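Local coordinates for protein PfEMP1 variant 1 of strain MC (Plasmodium falciparum, PDB 5LGD) that probably binds receptors on the surface of host cells, this chain being one DBL-family piece of a much longer parasite protein, at residues Q53-K67 and K141-Q153. Numbering follows the deposited sequence.
Sequences QKWVEQKKTEWGKIK and KDTTIDKLLQHEQ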
loop_
_atom_site.group_PDB
_atom_site.type_symbol
_atom_site.label_atom_id
_atom_site.label_comp_id
_atom_site.label_asym_id
_atom_site.label_seq_id
_atom_site.Cartn_x
_atom_site.Cartn_y
_atom_site.Cartn_z
ATOM N N GLN B 53 -2.675 -25.097 -43.943
ATOM C CA GLN B 53 -3.412 -23.858 -44.245
ATOM C C GLN B 53 -4.731 -23.793 -43.451
ATOM O O GLN B 53 -5.072 -22.731 -42.933
ATOM C CB GLN B 53 -3.690 -23.705 -45.751
ATOM C CG GLN B 53 -4.322 -22.355 -46.100
ATOM C CD GLN B 53 -4.248 -22.052 -47.563
ATOM O OE1 GLN B 53 -4.953 -22.655 -48.380
ATOM N NE2 GLN B 53 -3.409 -21.088 -47.923
ATOM N N LYS B 54 -5.460 -24.933 -43.370
ATOM C CA LYS B 54 -6.722 -25.075 -42.635
ATOM C C LYS B 54 -6.491 -24.769 -41.155
ATOM O O LYS B 54 -7.217 -23.954 -40.580
ATOM C CB LYS B 54 -7.271 -26.507 -42.789
ATOM C CG LYS B 54 -8.784 -26.631 -42.634
ATOM C CD LYS B 54 -9.201 -28.055 -42.268
ATOM C CE LYS B 54 -10.695 -28.255 -42.401
ATOM N NZ LYS B 54 -11.100 -29.634 -42.019
ATOM N N TRP B 55 -5.466 -25.428 -40.545
ATOM C CA TRP B 55 -5.081 -25.255 -39.160
ATOM C C TRP B 55 -4.856 -23.797 -38.839
ATOM O O TRP B 55 -5.352 -23.364 -37.815
ATOM C CB TRP B 55 -3.802 -26.059 -38.864
ATOM C CG TRP B 55 -3.260 -25.891 -37.477
ATOM C CD1 TRP B 55 -3.700 -26.504 -36.339
ATOM C CD2 TRP B 55 -2.137 -25.091 -37.094
ATOM N NE1 TRP B 55 -2.909 -26.147 -35.272
ATOM C CE2 TRP B 55 -1.927 -25.297 -35.711
ATOM C CE3 TRP B 55 -1.286 -24.212 -37.786
ATOM C CZ2 TRP B 55 -0.913 -24.641 -35.005
ATOM C CZ3 TRP B 55 -0.257 -23.597 -37.088
ATOM C CH2 TRP B 55 -0.085 -23.807 -35.714
ATOM N N VAL B 56 -4.110 -23.044 -39.696
ATOM C CA VAL B 56 -3.815 -21.609 -39.497
ATOM C C VAL B 56 -5.120 -20.808 -39.355
ATOM O O VAL B 56 -5.235 -20.032 -38.416
ATOM C CB VAL B 56 -2.880 -20.981 -40.575
ATOM C CG1 VAL B 56 -2.430 -19.578 -40.170
ATOM C CG2 VAL B 56 -1.669 -21.850 -40.860
ATOM N N GLU B 57 -6.110 -21.043 -40.237
ATOM C CA GLU B 57 -7.408 -20.362 -40.184
ATOM C C GLU B 57 -8.204 -20.738 -38.929
ATOM O O GLU B 57 -8.750 -19.839 -38.293
ATOM C CB GLU B 57 -8.224 -20.543 -41.477
ATOM C CG GLU B 57 -8.397 -19.255 -42.270
ATOM C CD GLU B 57 -8.999 -18.071 -41.530
ATOM O OE1 GLU B 57 -10.178 -18.161 -41.115
ATOM O OE2 GLU B 57 -8.290 -17.052 -41.363
ATOM N N GLN B 58 -8.195 -22.033 -38.527
ATOM C CA GLN B 58 -8.821 -22.533 -37.278
ATOM C C GLN B 58 -8.224 -21.835 -36.047
ATOM O O GLN B 58 -8.972 -21.443 -35.145
ATOM C CB GLN B 58 -8.624 -24.057 -37.117
ATOM C CG GLN B 58 -9.906 -24.869 -37.265
ATOM C CD GLN B 58 -9.791 -25.977 -38.302
ATOM O OE1 GLN B 58 -10.518 -25.999 -39.307
ATOM N NE2 GLN B 58 -8.900 -26.938 -38.072
ATOM N N LYS B 59 -6.871 -21.691 -35.999
ATOM C CA LYS B 59 -6.203 -21.039 -34.863
ATOM C C LYS B 59 -6.437 -19.528 -34.869
ATOM O O LYS B 59 -6.640 -18.966 -33.801
ATOM C CB LYS B 59 -4.712 -21.409 -34.755
ATOM C CG LYS B 59 -4.426 -22.923 -34.808
ATOM C CD LYS B 59 -4.316 -23.567 -33.422
ATOM C CE LYS B 59 -5.590 -24.274 -33.014
ATOM N NZ LYS B 59 -5.612 -24.585 -31.547
ATOM N N LYS B 60 -6.467 -18.886 -36.065
ATOM C CA LYS B 60 -6.764 -17.457 -36.234
ATOM C C LYS B 60 -8.151 -17.108 -35.673
ATOM O O LYS B 60 -8.309 -16.065 -35.014
ATOM C CB LYS B 60 -6.694 -17.057 -37.721
ATOM C CG LYS B 60 -5.265 -16.733 -38.183
ATOM C CD LYS B 60 -5.164 -16.240 -39.641
ATOM C CE LYS B 60 -6.002 -15.016 -39.987
ATOM N NZ LYS B 60 -5.645 -13.809 -39.184
ATOM N N THR B 61 -9.128 -18.009 -35.902
ATOM C CA THR B 61 -10.525 -17.876 -35.460
ATOM C C THR B 61 -10.622 -18.146 -33.960
ATOM O O THR B 61 -11.287 -17.401 -33.252
ATOM C CB THR B 61 -11.482 -18.770 -36.310
ATOM O OG1 THR B 61 -11.255 -18.555 -37.706
ATOM C CG2 THR B 61 -12.953 -18.512 -36.007
ATOM N N GLU B 62 -9.956 -19.206 -33.469
ATOM C CA GLU B 62 -9.965 -19.532 -32.037
ATOM C C GLU B 62 -9.362 -18.389 -31.234
ATOM O O GLU B 62 -9.915 -18.005 -30.199
ATOM C CB GLU B 62 -9.217 -20.840 -31.762
ATOM C CG GLU B 62 -10.088 -22.063 -31.984
ATOM C CD GLU B 62 -9.365 -23.398 -32.018
ATOM O OE1 GLU B 62 -8.347 -23.568 -31.306
ATOM O OE2 GLU B 62 -9.833 -24.285 -32.766
ATOM N N TRP B 63 -8.253 -17.810 -31.769
ATOM C CA TRP B 63 -7.509 -16.703 -31.167
ATOM C C TRP B 63 -8.336 -15.447 -31.052
ATOM O O TRP B 63 -8.235 -14.772 -30.031
ATOM C CB TRP B 63 -6.180 -16.439 -31.894
ATOM C CG TRP B 63 -5.324 -15.380 -31.262
ATOM C CD1 TRP B 63 -4.779 -14.296 -31.885
ATOM C CD2 TRP B 63 -4.855 -15.342 -29.906
ATOM N NE1 TRP B 63 -4.002 -13.582 -31.001
ATOM C CE2 TRP B 63 -4.028 -14.203 -29.780
ATOM C CE3 TRP B 63 -5.079 -16.139 -28.770
ATOM C CZ2 TRP B 63 -3.467 -13.821 -28.557
ATOM C CZ3 TRP B 63 -4.487 -15.779 -27.568
ATOM C CH2 TRP B 63 -3.699 -14.630 -27.469
ATOM N N GLY B 64 -9.152 -15.163 -32.077
ATOM C CA GLY B 64 -10.064 -14.022 -32.111
ATOM C C GLY B 64 -11.039 -14.068 -30.948
ATOM O O GLY B 64 -11.259 -13.053 -30.266
ATOM N N LYS B 65 -11.615 -15.267 -30.704
ATOM C CA LYS B 65 -12.564 -15.532 -29.612
ATOM C C LYS B 65 -11.893 -15.369 -28.223
ATOM O O LYS B 65 -12.497 -14.802 -27.309
ATOM C CB LYS B 65 -13.200 -16.933 -29.772
ATOM C CG LYS B 65 -14.344 -17.012 -30.816
ATOM C CD LYS B 65 -14.413 -18.418 -31.415
ATOM C CE LYS B 65 -15.247 -18.499 -32.689
ATOM N NZ LYS B 65 -16.668 -18.882 -32.430
ATOM N N ILE B 66 -10.639 -15.849 -28.081
ATOM C CA ILE B 66 -9.857 -15.746 -26.843
ATOM C C ILE B 66 -9.534 -14.278 -26.560
ATOM O O ILE B 66 -9.720 -13.841 -25.423
ATOM C CB ILE B 66 -8.625 -16.676 -26.897
ATOM C CG1 ILE B 66 -9.103 -18.134 -26.918
ATOM C CG2 ILE B 66 -7.686 -16.433 -25.726
ATOM C CD1 ILE B 66 -8.091 -19.190 -27.271
ATOM N N LYS B 67 -9.119 -13.502 -27.598
ATOM C CA LYS B 67 -8.808 -12.068 -27.435
ATOM C C LYS B 67 -10.028 -11.295 -27.002
ATOM O O LYS B 67 -9.913 -10.366 -26.203
ATOM C CB LYS B 67 -8.230 -11.449 -28.715
ATOM C CG LYS B 67 -6.789 -11.891 -29.020
ATOM C CD LYS B 67 -6.198 -11.043 -30.146
ATOM C CE LYS B 67 -6.724 -11.408 -31.524
ATOM N NZ LYS B 67 -6.259 -10.453 -32.561
ATOM N N LYS B 141 -4.028 -9.075 -35.110
ATOM C CA LYS B 141 -3.006 -8.500 -35.977
ATOM C C LYS B 141 -2.012 -7.638 -35.194
ATOM O O LYS B 141 -1.126 -7.045 -35.811
ATOM C CB LYS B 141 -3.645 -7.740 -37.173
ATOM C CG LYS B 141 -4.859 -6.851 -36.851
ATOM C CD LYS B 141 -6.175 -7.468 -37.339
ATOM C CE LYS B 141 -7.081 -7.930 -36.218
ATOM N NZ LYS B 141 -6.966 -9.394 -35.966
ATOM N N ASP B 142 -2.136 -7.618 -33.831
ATOM C CA ASP B 142 -1.303 -6.804 -32.944
ATOM C C ASP B 142 -0.292 -7.591 -32.077
ATOM O O ASP B 142 0.820 -7.103 -31.875
ATOM C CB ASP B 142 -2.180 -5.882 -32.061
ATOM C CG ASP B 142 -3.022 -6.562 -30.987
ATOM O OD1 ASP B 142 -3.939 -7.334 -31.346
ATOM O OD2 ASP B 142 -2.802 -6.274 -29.792
ATOM N N THR B 143 -0.655 -8.772 -31.527
ATOM C CA THR B 143 0.320 -9.487 -30.658
ATOM C C THR B 143 1.246 -10.471 -31.381
ATOM O O THR B 143 1.122 -10.678 -32.594
ATOM C CB THR B 143 -0.341 -10.210 -29.462
ATOM O OG1 THR B 143 -0.836 -11.492 -29.869
ATOM C CG2 THR B 143 -1.417 -9.380 -28.765
ATOM N N THR B 144 2.170 -11.085 -30.600
ATOM C CA THR B 144 3.136 -12.130 -30.992
ATOM C C THR B 144 2.413 -13.299 -31.683
ATOM O O THR B 144 2.855 -13.747 -32.746
ATOM C CB THR B 144 3.892 -12.599 -29.734
ATOM O OG1 THR B 144 4.817 -11.584 -29.333
ATOM C CG2 THR B 144 4.631 -13.932 -29.923
ATOM N N ILE B 145 1.300 -13.778 -31.059
ATOM C CA ILE B 145 0.451 -14.857 -31.571
ATOM C C ILE B 145 -0.073 -14.464 -32.937
ATOM O O ILE B 145 0.033 -15.253 -33.872
ATOM C CB ILE B 145 -0.666 -15.258 -30.561
ATOM C CG1 ILE B 145 -0.077 -15.694 -29.180
ATOM C CG2 ILE B 145 -1.637 -16.300 -31.117
ATOM C CD1 ILE B 145 0.945 -16.941 -29.164
ATOM N N ASP B 146 -0.582 -13.226 -33.067
ATOM C CA ASP B 146 -1.088 -12.664 -34.315
ATOM C C ASP B 146 0.035 -12.596 -35.393
ATOM O O ASP B 146 -0.170 -13.056 -36.518
ATOM C CB ASP B 146 -1.687 -11.288 -34.043
ATOM C CG ASP B 146 -2.872 -11.321 -33.091
ATOM O OD1 ASP B 146 -3.971 -11.742 -33.523
ATOM O OD2 ASP B 146 -2.729 -10.827 -31.949
ATOM N N LYS B 147 1.231 -12.094 -35.020
ATOM C CA LYS B 147 2.406 -12.015 -35.900
ATOM C C LYS B 147 2.753 -13.420 -36.402
ATOM O O LYS B 147 2.950 -13.608 -37.609
ATOM C CB LYS B 147 3.614 -11.433 -35.139
ATOM C CG LYS B 147 3.658 -9.907 -35.098
ATOM C CD LYS B 147 4.829 -9.347 -35.923
ATOM C CE LYS B 147 6.210 -9.575 -35.331
ATOM N NZ LYS B 147 7.283 -9.356 -36.339
ATOM N N LEU B 148 2.775 -14.416 -35.470
ATOM C CA LEU B 148 3.038 -15.818 -35.792
ATOM C C LEU B 148 1.991 -16.424 -36.691
ATOM O O LEU B 148 2.360 -17.031 -37.701
ATOM C CB LEU B 148 3.268 -16.701 -34.554
ATOM C CG LEU B 148 3.655 -18.138 -34.893
ATOM C CD1 LEU B 148 5.046 -18.203 -35.497
ATOM C CD2 LEU B 148 3.555 -19.012 -33.715
ATOM N N LEU B 149 0.688 -16.232 -36.371
ATOM C CA LEU B 149 -0.385 -16.735 -37.239
ATOM C C LEU B 149 -0.349 -16.095 -38.644
ATOM O O LEU B 149 -0.667 -16.771 -39.615
ATOM C CB LEU B 149 -1.773 -16.644 -36.595
ATOM C CG LEU B 149 -2.031 -17.611 -35.420
ATOM C CD1 LEU B 149 -3.366 -17.301 -34.743
ATOM C CD2 LEU B 149 -1.950 -19.103 -35.860
ATOM N N GLN B 150 0.138 -14.842 -38.755
ATOM C CA GLN B 150 0.310 -14.147 -40.041
ATOM C C GLN B 150 1.450 -14.835 -40.815
ATOM O O GLN B 150 1.293 -15.157 -42.000
ATOM C CB GLN B 150 0.626 -12.656 -39.816
ATOM C CG GLN B 150 -0.606 -11.748 -39.890
ATOM C CD GLN B 150 -0.749 -10.731 -38.780
ATOM O OE1 GLN B 150 0.208 -10.062 -38.359
ATOM N NE2 GLN B 150 -1.988 -10.528 -38.352
ATOM N N HIS B 151 2.577 -15.109 -40.111
ATOM C CA HIS B 151 3.744 -15.801 -40.667
ATOM C C HIS B 151 3.349 -17.191 -41.182
ATOM O O HIS B 151 3.797 -17.605 -42.257
ATOM C CB HIS B 151 4.867 -15.909 -39.619
ATOM C CG HIS B 151 5.993 -16.802 -40.040
ATOM N ND1 HIS B 151 7.048 -16.321 -40.791
ATOM C CD2 HIS B 151 6.164 -18.130 -39.840
ATOM C CE1 HIS B 151 7.836 -17.360 -41.002
ATOM N NE2 HIS B 151 7.347 -18.471 -40.448
ATOM N N GLU B 152 2.495 -17.888 -40.418
ATOM C CA GLU B 152 1.996 -19.224 -40.728
ATOM C C GLU B 152 1.168 -19.224 -42.000
ATOM O O GLU B 152 1.267 -20.155 -42.794
ATOM C CB GLU B 152 1.220 -19.812 -39.531
ATOM C CG GLU B 152 2.093 -20.149 -38.327
ATOM C CD GLU B 152 3.173 -21.195 -38.548
ATOM O OE1 GLU B 152 2.913 -22.378 -38.231
ATOM O OE2 GLU B 152 4.307 -20.821 -38.933
ATOM N N GLN B 153 0.370 -18.170 -42.199
ATOM C CA GLN B 153 -0.462 -17.976 -43.383
ATOM C C GLN B 153 0.415 -17.816 -44.639
ATOM O O GLN B 153 0.037 -18.297 -45.702
ATOM C CB GLN B 153 -1.361 -16.756 -43.191
ATOM C CG GLN B 153 -2.542 -16.691 -44.162
ATOM C CD GLN B 153 -3.636 -17.669 -43.786
ATOM O OE1 GLN B 153 -4.436 -17.423 -42.870
ATOM N NE2 GLN B 153 -3.707 -18.791 -44.500
#
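Trp63 turns its indole across to helix 144-162 by setting CG anti to the backbone N (chi1 -176°), and Ile145 answers with its methyl CG2, likewise anti to its own N. The two meet where helices 45-70 and 144-162 run antiparallel in the three-helix bundle they form with helix 7-29, in a domain that belongs by sequence to the DBL clan, the local axes 9.6 Å apart at 157°. Ile145 CG2 sits squarely over the indole, 3.5 Å from the centroid of the five-membered ring, a CH-pi contact; Lys67 CG covers the opposite face nearer the rim, so the ring is sandwiched. Asp146 OD2 lies in the plane of the indole, and the bond from Trp63 NE1 is nearly straight (169°, 3.2 Å), though it meets the carboxylate from above its plane.

That carboxylate also closes the start of helix 144-162. Thr143 and Asp146 form a capping box: OD2 accepts from the backbone N and the hydroxyl of Thr143, making three donors on one buried oxygen, while Thr143 OG1 takes a weak bond from Ile145 N. Asp146 OD1 takes the salt bridge from Lys67 NZ, 2.8 Å away and on the syn side of the carboxylate. Trp14 of helix 7-29 meets the Trp63 ring, and Leu90 of helix 82-90 touches both Trp63 and Ile145.

Further along, Leu149 drops as a knob between Val56, Lys59, Lys60 and Trp63, with CD1 against Lys60 CA and CD2 3.8 Å from Lys59 CB. Gln153 fills the next hole, among Gln53, Val56, Glu57 and Lys60. Glu152 lies with CB on the Val56 methyls, its carboxylate held by Arg26 and Ser22 of helix 7-29; OE1 lies at the edge of the Trp55 ring, 3.6 Å from CZ3.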